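Tailspike protein (Siphovirus 9NA, PDB 3RIQ) probably binds the O-antigen of Salmonella lipopolysaccharide through its receptor-binding domain and cleaves it as an endorhamnosidase during phage attachment. Local coordinates at residues T164-V178 against F184-T198. Numbering follows the deposited sequence.
Sequences TMGGYLFTLCNHILV and FIAWESGITFENHHT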
ATOM      1  N   THR A 164      11.570 -22.603  20.949  1.00 12.32           N
ATOM      2  CA  THR A 164      10.491 -23.000  21.850  1.00 12.37           C
ATOM      3  C   THR A 164      10.889 -22.455  23.215  1.00 12.09           C
ATOM      4  O   THR A 164      11.713 -23.043  23.912  1.00 12.01           O
ATOM      5  CB  THR A 164      10.291 -24.530  21.884  1.00 12.82           C
ATOM      6  OG1 THR A 164      10.055 -25.016  20.554  1.00 14.34           O
ATOM      7  CG2 THR A 164       9.075 -24.912  22.768  1.00 14.66           C
ATOM      8  N   MET A 165      10.331 -21.298  23.554  1.00 11.90           N
ATOM      9  CA  MET A 165      10.742 -20.539  24.722  1.00 11.89           C
ATOM     10  C   MET A 165      12.258 -20.259  24.633  1.00 12.05           C
ATOM     11  O   MET A 165      13.041 -20.627  25.513  1.00 12.30           O
ATOM     12  CB  MET A 165      10.350 -21.266  26.036  1.00 12.77           C
ATOM     13  CG  MET A 165       8.866 -21.513  26.157  1.00 13.53           C
ATOM     14  SD  MET A 165       7.890 -19.997  26.292  1.00 14.44           S
ATOM     15  CE  MET A 165       6.197 -20.653  26.179  1.00 14.29           C
ATOM     16  N   GLY A 166      12.656 -19.600  23.538  1.00 11.96           N
ATOM     17  CA  GLY A 166      14.055 -19.334  23.239  1.00 11.50           C
ATOM     18  C   GLY A 166      14.149 -18.120  22.340  1.00 11.46           C
ATOM     19  O   GLY A 166      13.146 -17.544  21.891  1.00 11.86           O
ATOM     20  N   GLY A 167      15.366 -17.748  22.029  1.00 11.38           N
ATOM     21  CA  GLY A 167      15.599 -16.604  21.152  1.00 10.80           C
ATOM     22  C   GLY A 167      17.043 -16.435  20.786  1.00 11.45           C
ATOM     23  O   GLY A 167      17.896 -17.258  21.168  1.00 12.01           O
ATOM     24  N   TYR A 168      17.315 -15.344  20.083  1.00 11.08           N
ATOM     25  CA  TYR A 168      18.604 -15.097  19.458  1.00 10.54           C
ATOM     26  C   TYR A 168      19.071 -13.707  19.816  1.00 11.59           C
ATOM     27  O   TYR A 168      18.366 -12.700  19.573  1.00 12.34           O
ATOM     28  CB  TYR A 168      18.526 -15.241  17.920  1.00 10.45           C
ATOM     29  CG  TYR A 168      18.140 -16.655  17.531  1.00 11.20           C
ATOM     30  CD1 TYR A 168      19.114 -17.607  17.208  1.00 10.21           C
ATOM     31  CD2 TYR A 168      16.792 -17.052  17.510  1.00 11.99           C
ATOM     32  CE1 TYR A 168      18.752 -18.906  16.884  1.00 10.39           C
ATOM     33  CE2 TYR A 168      16.424 -18.343  17.195  1.00 11.43           C
ATOM     34  CZ  TYR A 168      17.405 -19.275  16.895  1.00 11.08           C
ATOM     35  OH  TYR A 168      17.048 -20.556  16.552  1.00 11.68           O
ATOM     36  N   LEU A 169      20.288 -13.653  20.363  1.00 11.87           N
ATOM     37  CA  LEU A 169      20.910 -12.372  20.789  1.00 11.30           C
ATOM     38  C   LEU A 169      22.213 -12.176  20.002  1.00 11.58           C
ATOM     39  O   LEU A 169      23.124 -13.010  20.119  1.00 13.01           O
ATOM     40  CB  LEU A 169      21.149 -12.403  22.299  1.00 11.67           C
ATOM     41  CG  LEU A 169      22.005 -11.276  22.899  1.00 10.97           C
ATOM     42  CD1 LEU A 169      21.312  -9.958  22.726  1.00 12.45           C
ATOM     43  CD2 LEU A 169      22.155 -11.584  24.353  1.00 13.31           C
ATOM     44  N   PHE A 170      22.314 -11.093  19.243  1.00 11.56           N
ATOM     45  CA  PHE A 170      23.519 -10.786  18.463  1.00 10.42           C
ATOM     46  C   PHE A 170      24.174  -9.603  19.141  1.00 12.03           C
ATOM     47  O   PHE A 170      23.593  -8.490  19.180  1.00 13.06           O
ATOM     48  CB  PHE A 170      23.144 -10.451  17.005  1.00 10.84           C
ATOM     49  CG  PHE A 170      22.569 -11.615  16.284  1.00 10.11           C
ATOM     50  CD1 PHE A 170      23.421 -12.533  15.670  1.00 10.85           C
ATOM     51  CD2 PHE A 170      21.184 -11.823  16.229  1.00 10.54           C
ATOM     52  CE1 PHE A 170      22.901 -13.671  14.985  1.00 11.82           C
ATOM     53  CE2 PHE A 170      20.655 -12.942  15.549  1.00 12.11           C
ATOM     54  CZ  PHE A 170      21.513 -13.883  14.961  1.00 11.37           C
ATOM     55  N   THR A 171      25.373  -9.838  19.660  1.00 11.85           N
ATOM     56  CA  THR A 171      26.120  -8.828  20.446  1.00 11.91           C
ATOM     57  C   THR A 171      27.292  -8.309  19.634  1.00 12.81           C
ATOM     58  O   THR A 171      28.157  -9.093  19.255  1.00 11.88           O
ATOM     59  CB  THR A 171      26.573  -9.420  21.792  1.00 12.38           C
ATOM     60  OG1 THR A 171      25.400  -9.788  22.534  1.00 12.58           O
ATOM     61  CG2 THR A 171      27.405  -8.414  22.630  1.00 13.12           C
ATOM     62  N   LEU A 172      27.332  -6.993  19.395  1.00 11.27           N
ATOM     63  CA  LEU A 172      28.423  -6.354  18.608  1.00 12.03           C
ATOM     64  C   LEU A 172      28.571  -6.978  17.208  1.00 12.14           C
ATOM     65  O   LEU A 172      29.704  -7.196  16.714  1.00 13.32           O
ATOM     66  CB  LEU A 172      29.788  -6.332  19.348  1.00 11.58           C
ATOM     67  CG  LEU A 172      29.842  -5.452  20.610  1.00 11.98           C
ATOM     68  CD1 LEU A 172      31.242  -5.569  21.241  1.00 13.30           C
ATOM     69  CD2 LEU A 172      29.570  -3.987  20.269  1.00 13.75           C
ATOM     70  N   CYS A 173      27.431  -7.275  16.576  1.00 11.00           N
ATOM     71  CA  CYS A 173      27.427  -7.828  15.249  1.00 11.24           C
ATOM     72  C   CYS A 173      27.053  -6.783  14.218  1.00 11.30           C
ATOM     73  O   CYS A 173      26.392  -5.778  14.544  1.00 12.02           O
ATOM     74  CB  CYS A 173      26.428  -9.006  15.148  1.00 12.25           C
ATOM     75  SG  CYS A 173      26.935 -10.476  16.152  1.00 12.62           S
ATOM     76  N   ASN A 174      27.405  -7.058  12.962  1.00 11.99           N
ATOM     77  CA  ASN A 174      26.989  -6.203  11.831  1.00 11.89           C
ATOM     78  C   ASN A 174      26.634  -7.100  10.653  1.00 11.39           C
ATOM     79  O   ASN A 174      27.151  -8.227  10.526  1.00 11.47           O
ATOM     80  CB  ASN A 174      28.115  -5.266  11.391  1.00 11.55           C
ATOM     81  CG  ASN A 174      28.539  -4.316  12.480  1.00 13.05           C
ATOM     82  OD1 ASN A 174      27.886  -3.291  12.728  1.00 14.56           O
ATOM     83  ND2 ASN A 174      29.651  -4.663  13.159  1.00 14.80           N
ATOM     84  N   HIS A 175      25.752  -6.594   9.796  1.00 10.94           N
ATOM     85  CA  HIS A 175      25.326  -7.318   8.596  1.00 11.55           C
ATOM     86  C   HIS A 175      24.859  -8.724   8.923  1.00 11.78           C
ATOM     87  O   HIS A 175      25.163  -9.693   8.189  1.00 13.02           O
ATOM     88  CB  HIS A 175      26.390  -7.244   7.500  1.00 12.88           C
ATOM     89  CG  HIS A 175      26.619  -5.841   7.020  1.00 17.86           C
ATOM     90  ND1 HIS A 175      25.748  -5.200   6.163  1.00 24.44           N
ATOM     91  CD2 HIS A 175      27.559  -4.930   7.360  1.00 23.19           C
ATOM     92  CE1 HIS A 175      26.169  -3.963   5.959  1.00 23.91           C
ATOM     93  NE2 HIS A 175      27.263  -3.773   6.683  1.00 26.81           N
ATOM     94  N   ILE A 176      24.116  -8.843  10.027  1.00 11.06           N
ATOM     95  CA  ILE A 176      23.393 -10.092  10.298  1.00 10.95           C
ATOM     96  C   ILE A 176      22.064 -10.040   9.539  1.00 11.18           C
ATOM     97  O   ILE A 176      21.276  -9.099   9.696  1.00 12.65           O
ATOM     98  CB  ILE A 176      23.111 -10.262  11.818  1.00 10.88           C
ATOM     99  CG1 ILE A 176      24.432 -10.171  12.627  1.00 10.69           C
ATOM    100  CG2 ILE A 176      22.345 -11.556  12.052  1.00 11.04           C
ATOM    101  CD1 ILE A 176      25.457 -11.233  12.298  1.00 13.25           C
ATOM    102  N   LEU A 177      21.809 -11.055   8.712  1.00 10.68           N
ATOM    103  CA  LEU A 177      20.494 -11.181   8.053  1.00 10.40           C
ATOM    104  C   LEU A 177      19.784 -12.388   8.601  1.00 10.11           C
ATOM    105  O   LEU A 177      20.322 -13.497   8.510  1.00 10.89           O
ATOM    106  CB  LEU A 177      20.692 -11.352   6.527  1.00 10.38           C
ATOM    107  CG  LEU A 177      19.425 -11.724   5.742  1.00 11.48           C
ATOM    108  CD1 LEU A 177      18.325 -10.604   5.836  1.00 12.61           C
ATOM    109  CD2 LEU A 177      19.818 -11.951   4.273  1.00 11.24           C
ATOM    110  N   VAL A 178      18.603 -12.182   9.201  1.00 10.34           N
ATOM    111  CA  VAL A 178      17.775 -13.284   9.682  1.00 10.35           C
ATOM    112  C   VAL A 178      16.556 -13.415   8.785  1.00 11.08           C
ATOM    113  O   VAL A 178      15.704 -12.504   8.751  1.00 11.92           O
ATOM    114  CB  VAL A 178      17.325 -13.079  11.147  1.00 11.29           C
ATOM    115  CG1 VAL A 178      16.585 -14.325  11.658  1.00 11.62           C
ATOM    116  CG2 VAL A 178      18.511 -12.731  12.022  1.00 12.55           C
ATOM    117  N   PHE A 184       8.380 -20.233  15.998  1.00 11.59           N
ATOM    118  CA  PHE A 184       9.222 -19.390  16.853  1.00 11.95           C
ATOM    119  C   PHE A 184       8.408 -18.846  18.031  1.00 10.43           C
ATOM    120  O   PHE A 184       7.664 -17.864  17.898  1.00 11.56           O
ATOM    121  CB  PHE A 184       9.818 -18.273  15.991  1.00 12.53           C
ATOM    122  CG  PHE A 184      10.985 -17.538  16.602  1.00 11.38           C
ATOM    123  CD1 PHE A 184      12.204 -17.480  15.928  1.00 11.60           C
ATOM    124  CD2 PHE A 184      10.884 -16.912  17.859  1.00 12.69           C
ATOM    125  CE1 PHE A 184      13.303 -16.764  16.471  1.00 10.91           C
ATOM    126  CE2 PHE A 184      11.979 -16.219  18.426  1.00 11.15           C
ATOM    127  CZ  PHE A 184      13.187 -16.126  17.737  1.00 11.66           C
ATOM    128  N   ILE A 185       8.528 -19.520  19.179  1.00 11.82           N
ATOM    129  CA  ILE A 185       7.901 -19.083  20.428  1.00 12.45           C
ATOM    130  C   ILE A 185       9.037 -18.469  21.245  1.00 12.09           C
ATOM    131  O   ILE A 185       9.956 -19.204  21.710  1.00 12.22           O
ATOM    132  CB  ILE A 185       7.253 -20.259  21.147  1.00 13.29           C
ATOM    133  CG1 ILE A 185       6.226 -20.937  20.226  1.00 14.35           C
ATOM    134  CG2 ILE A 185       6.640 -19.796  22.468  1.00 13.90           C
ATOM    135  CD1 ILE A 185       5.910 -22.336  20.608  1.00 20.96           C
ATOM    136  N   ALA A 186       9.039 -17.137  21.367  1.00 12.20           N
ATOM    137  CA  ALA A 186      10.156 -16.405  21.960  1.00 11.14           C
ATOM    138  C   ALA A 186      10.221 -16.544  23.476  1.00 11.72           C
ATOM    139  O   ALA A 186       9.249 -16.995  24.124  1.00 12.88           O
ATOM    140  CB  ALA A 186      10.037 -14.917  21.553  1.00 11.47           C
ATOM    141  N   TRP A 187      11.376 -16.200  24.040  1.00 12.45           N
ATOM    142  CA  TRP A 187      11.534 -16.188  25.513  1.00 12.33           C
ATOM    143  C   TRP A 187      11.455 -14.737  26.064  1.00 12.89           C
ATOM    144  O   TRP A 187      10.565 -14.418  26.853  1.00 12.81           O
ATOM    145  CB  TRP A 187      12.862 -16.856  25.878  1.00 13.48           C
ATOM    146  CG  TRP A 187      13.154 -16.832  27.349  1.00 14.80           C
ATOM    147  CD1 TRP A 187      14.288 -16.342  27.964  1.00 14.75           C
ATOM    148  CD2 TRP A 187      12.314 -17.338  28.404  1.00 14.11           C
ATOM    149  NE1 TRP A 187      14.195 -16.521  29.331  1.00 15.43           N
ATOM    150  CE2 TRP A 187      13.005 -17.133  29.626  1.00 15.67           C
ATOM    151  CE3 TRP A 187      11.062 -17.968  28.432  1.00 15.24           C
ATOM    152  CZ2 TRP A 187      12.471 -17.522  30.868  1.00 14.68           C
ATOM    153  CZ3 TRP A 187      10.531 -18.333  29.640  1.00 16.91           C
ATOM    154  CH2 TRP A 187      11.242 -18.134  30.853  1.00 16.01           C
ATOM    155  N   GLU A 188      12.358 -13.879  25.597  1.00 12.92           N
ATOM    156  CA  GLU A 188      12.377 -12.462  25.925  1.00 13.44           C
ATOM    157  C   GLU A 188      12.040 -11.718  24.620  1.00 13.50           C
ATOM    158  O   GLU A 188      10.949 -11.932  24.064  1.00 13.42           O
ATOM    159  CB  GLU A 188      13.724 -12.081  26.582  1.00 13.69           C
ATOM    160  CG  GLU A 188      13.827 -12.697  27.962  1.00 17.42           C
ATOM    161  CD  GLU A 188      15.208 -12.677  28.581  1.00 22.79           C
ATOM    162  OE1 GLU A 188      15.272 -12.376  29.787  1.00 27.83           O
ATOM    163  OE2 GLU A 188      16.209 -13.016  27.903  1.00 24.26           O
ATOM    164  N   SER A 189      12.915 -10.853  24.134  1.00 12.70           N
ATOM    165  CA  SER A 189      12.739 -10.366  22.763  1.00 11.87           C
ATOM    166  C   SER A 189      13.160 -11.488  21.803  1.00 12.78           C
ATOM    167  O   SER A 189      14.088 -12.229  22.087  1.00 12.40           O
ATOM    168  CB  SER A 189      13.533  -9.091  22.537  1.00 12.87           C
ATOM    169  OG  SER A 189      12.941  -8.008  23.226  1.00 13.71           O
ATOM    170  N   GLY A 190      12.466 -11.633  20.677  1.00 12.32           N
ATOM    171  CA  GLY A 190      12.778 -12.774  19.779  1.00 12.19           C
ATOM    172  C   GLY A 190      14.167 -12.695  19.152  1.00 12.13           C
ATOM    173  O   GLY A 190      14.990 -13.627  19.295  1.00 12.51           O
ATOM    174  N   ILE A 191      14.437 -11.581  18.474  1.00 11.64           N
ATOM    175  CA  ILE A 191      15.746 -11.339  17.891  1.00 11.21           C
ATOM    176  C   ILE A 191      16.216  -9.999  18.388  1.00 11.44           C
ATOM    177  O   ILE A 191      15.484  -8.998  18.238  1.00 12.41           O
ATOM    178  CB  ILE A 191      15.671 -11.263  16.340  1.00 10.38           C
ATOM    179  CG1 ILE A 191      15.082 -12.546  15.717  1.00 14.42           C
ATOM    180  CG2 ILE A 191      17.068 -10.927  15.764  1.00 12.82           C
ATOM    181  CD1 ILE A 191      15.851 -13.707  15.851  1.00 17.95           C
ATOM    182  N   THR A 192      17.422  -9.931  18.938  1.00 11.93           N
ATOM    183  CA  THR A 192      17.946  -8.659  19.443  1.00 11.48           C
ATOM    184  C   THR A 192      19.289  -8.357  18.822  1.00 11.65           C
ATOM    185  O   THR A 192      20.166  -9.223  18.804  1.00 12.51           O
ATOM    186  CB  THR A 192      18.159  -8.716  20.991  1.00 11.10           C
ATOM    187  OG1 THR A 192      16.940  -9.024  21.656  1.00 13.21           O
ATOM    188  CG2 THR A 192      18.741  -7.393  21.538  1.00 12.59           C
ATOM    189  N   PHE A 193      19.473  -7.119  18.350  1.00 11.39           N
ATOM    190  CA  PHE A 193      20.784  -6.661  17.864  1.00 11.30           C
ATOM    191  C   PHE A 193      21.328  -5.688  18.899  1.00 12.58           C
ATOM    192  O   PHE A 193      20.861  -4.531  19.005  1.00 12.57           O
ATOM    193  CB  PHE A 193      20.678  -6.040  16.471  1.00 11.77           C
ATOM    194  CG  PHE A 193      20.062  -6.957  15.465  1.00 10.38           C
ATOM    195  CD1 PHE A 193      20.777  -8.079  15.018  1.00 11.53           C
ATOM    196  CD2 PHE A 193      18.767  -6.717  14.968  1.00 11.71           C
ATOM    197  CE1 PHE A 193      20.235  -8.962  14.087  1.00 10.52           C
ATOM    198  CE2 PHE A 193      18.216  -7.598  14.002  1.00 11.81           C
ATOM    199  CZ  PHE A 193      18.957  -8.710  13.573  1.00 10.65           C
ATOM    200  N   GLU A 194      22.256  -6.183  19.732  1.00 12.00           N
ATOM    201  CA  GLU A 194      22.728  -5.458  20.920  1.00 13.25           C
ATOM    202  C   GLU A 194      24.106  -4.864  20.654  1.00 13.45           C
ATOM    203  O   GLU A 194      25.097  -5.609  20.668  1.00 13.56           O
ATOM    204  CB  GLU A 194      22.807  -6.458  22.078  1.00 13.40           C
ATOM    205  CG  GLU A 194      23.270  -5.872  23.394  1.00 15.75           C
ATOM    206  CD  GLU A 194      23.528  -6.953  24.415  1.00 16.61           C
ATOM    207  OE1 GLU A 194      24.159  -7.943  24.102  1.00 15.56           O
ATOM    208  OE2 GLU A 194      23.093  -6.828  25.557  1.00 21.03           O
ATOM    209  N   ASN A 195      24.184  -3.545  20.403  1.00 12.02           N
ATOM    210  CA  ASN A 195      25.460  -2.912  20.016  1.00 12.79           C
ATOM    211  C   ASN A 195      25.934  -1.785  20.931  1.00 12.93           C
ATOM    212  O   ASN A 195      26.793  -1.007  20.559  1.00 13.80           O
ATOM    213  CB  ASN A 195      25.417  -2.446  18.545  1.00 12.35           C
ATOM    214  CG  ASN A 195      25.285  -3.610  17.570  1.00 13.28           C
ATOM    215  OD1 ASN A 195      24.216  -4.171  17.422  1.00 13.67           O
ATOM    216  ND2 ASN A 195      26.369  -3.999  16.956  1.00 11.41           N
ATOM    217  N   HIS A 196      25.431  -1.718  22.158  1.00 12.36           N
ATOM    218  CA  HIS A 196      25.824  -0.597  23.012  1.00 11.87           C
ATOM    219  C   HIS A 196      27.173  -0.760  23.737  1.00 12.94           C
ATOM    220  O   HIS A 196      27.593   0.166  24.405  1.00 12.87           O
ATOM    221  CB  HIS A 196      24.758  -0.340  24.071  1.00 12.84           C
ATOM    222  CG  HIS A 196      24.677  -1.459  25.057  1.00 11.26           C
ATOM    223  ND1 HIS A 196      24.288  -2.730  24.691  1.00 13.39           N
ATOM    224  CD2 HIS A 196      24.989  -1.515  26.371  1.00 12.07           C
ATOM    225  CE1 HIS A 196      24.358  -3.522  25.745  1.00 12.01           C
ATOM    226  NE2 HIS A 196      24.772  -2.804  26.784  1.00 13.93           N
ATOM    227  N   HIS A 197      27.832  -1.911  23.620  1.00 12.96           N
ATOM    228  CA  HIS A 197      29.092  -2.115  24.345  1.00 12.68           C
ATOM    229  C   HIS A 197      30.233  -1.266  23.822  1.00 13.65           C
ATOM    230  O   HIS A 197      31.240  -1.140  24.490  1.00 14.71           O
ATOM    231  CB  HIS A 197      29.533  -3.587  24.411  1.00 13.21           C
ATOM    232  CG  HIS A 197      28.627  -4.467  25.220  1.00 13.70           C
ATOM    233  ND1 HIS A 197      28.269  -5.730  24.808  1.00 17.10           N
ATOM    234  CD2 HIS A 197      28.075  -4.305  26.440  1.00 15.33           C
ATOM    235  CE1 HIS A 197      27.491  -6.290  25.719  1.00 14.88           C
ATOM    236  NE2 HIS A 197      27.365  -5.445  26.727  1.00 15.98           N
ATOM    237  N   THR A 198      30.119  -0.703  22.624  1.00 14.72           N
ATOM    238  CA  THR A 198      31.146   0.255  22.156  1.00 14.62           C
ATOM    239  C   THR A 198      30.503   1.514  21.596  1.00 14.81           C
ATOM    240  O   THR A 198      29.288   1.531  21.424  1.00 14.48           O
ATOM    241  CB  THR A 198      32.130  -0.325  21.101  1.00 14.54           C
ATOM    242  OG1 THR A 198      31.553  -0.301  19.789  1.00 15.79           O
ATOM    243  CG2 THR A 198      32.557  -1.748  21.455  1.00 12.94           C
TER
HETATM  244  O   HOH W   1      16.778 -11.797  21.627  1.00 13.47           O
HETATM  245  O   HOH W   2      24.614  -6.960  17.193  1.00 12.99           O
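Phe170 and Phe193 lie side by side on successive coils of a right-handed parallel beta-helix, where like residues recur at the same place in neighbouring rungs. Their rings point the same way but are slid apart, planes at 26°, so that Phe170 CD2 meets Phe193 CE1 at 3.7 Å with little overlap. Ile176, past the next corner, lays CG2 over one face of the Phe170 ring, near its rim, and also touches Phe193. Further along this interior row, Ile191 sends CD1 against Tyr168 CB (3.7 Å), brought there by chi1 and the bend at chi2 together. Tyr168 and Phe184 meet rim to rim, planes at 48°, while the tyrosine hydroxyl bonds to the carbonyl of Glu162.

The backbones of 168-172 and 190-194 form a regular parallel ladder, in which Phe170 gives N-H to Thr192 O and receives that of Glu194. Toward Met165 the ladder is interrupted where 187-191 turns a corner, and resumes less regularly, with Gly166 N bonded to Ile185 O. One water bridges Tyr168 O, Ser189 O and Thr192 OG1.

On the other face, Thr171 OG1 donates to Glu194 OE1 (2.7 Å), meeting it almost along the C-O axis. The glutamate, extended with CG opposite its backbone N (chi1 -180°), lies alongside the threonine, and Arg149 of the preceding coil joins both, as salt-bridge partner of Glu194 and donor to Thr171. Where the ladder ends, Asn195, which opens a type I turn, bonds through ND2 to Cys173 O (3.0 Å), and a second water links Asn195 OD1, Cys173 N and Phe170 O.

Apolar side chains from successive coils thus pack inside the coil, while at the end of the ladder an asparagine and a water help to satisfy backbone groups, and Arg149 ties Thr171 and Glu194 together on the outer face.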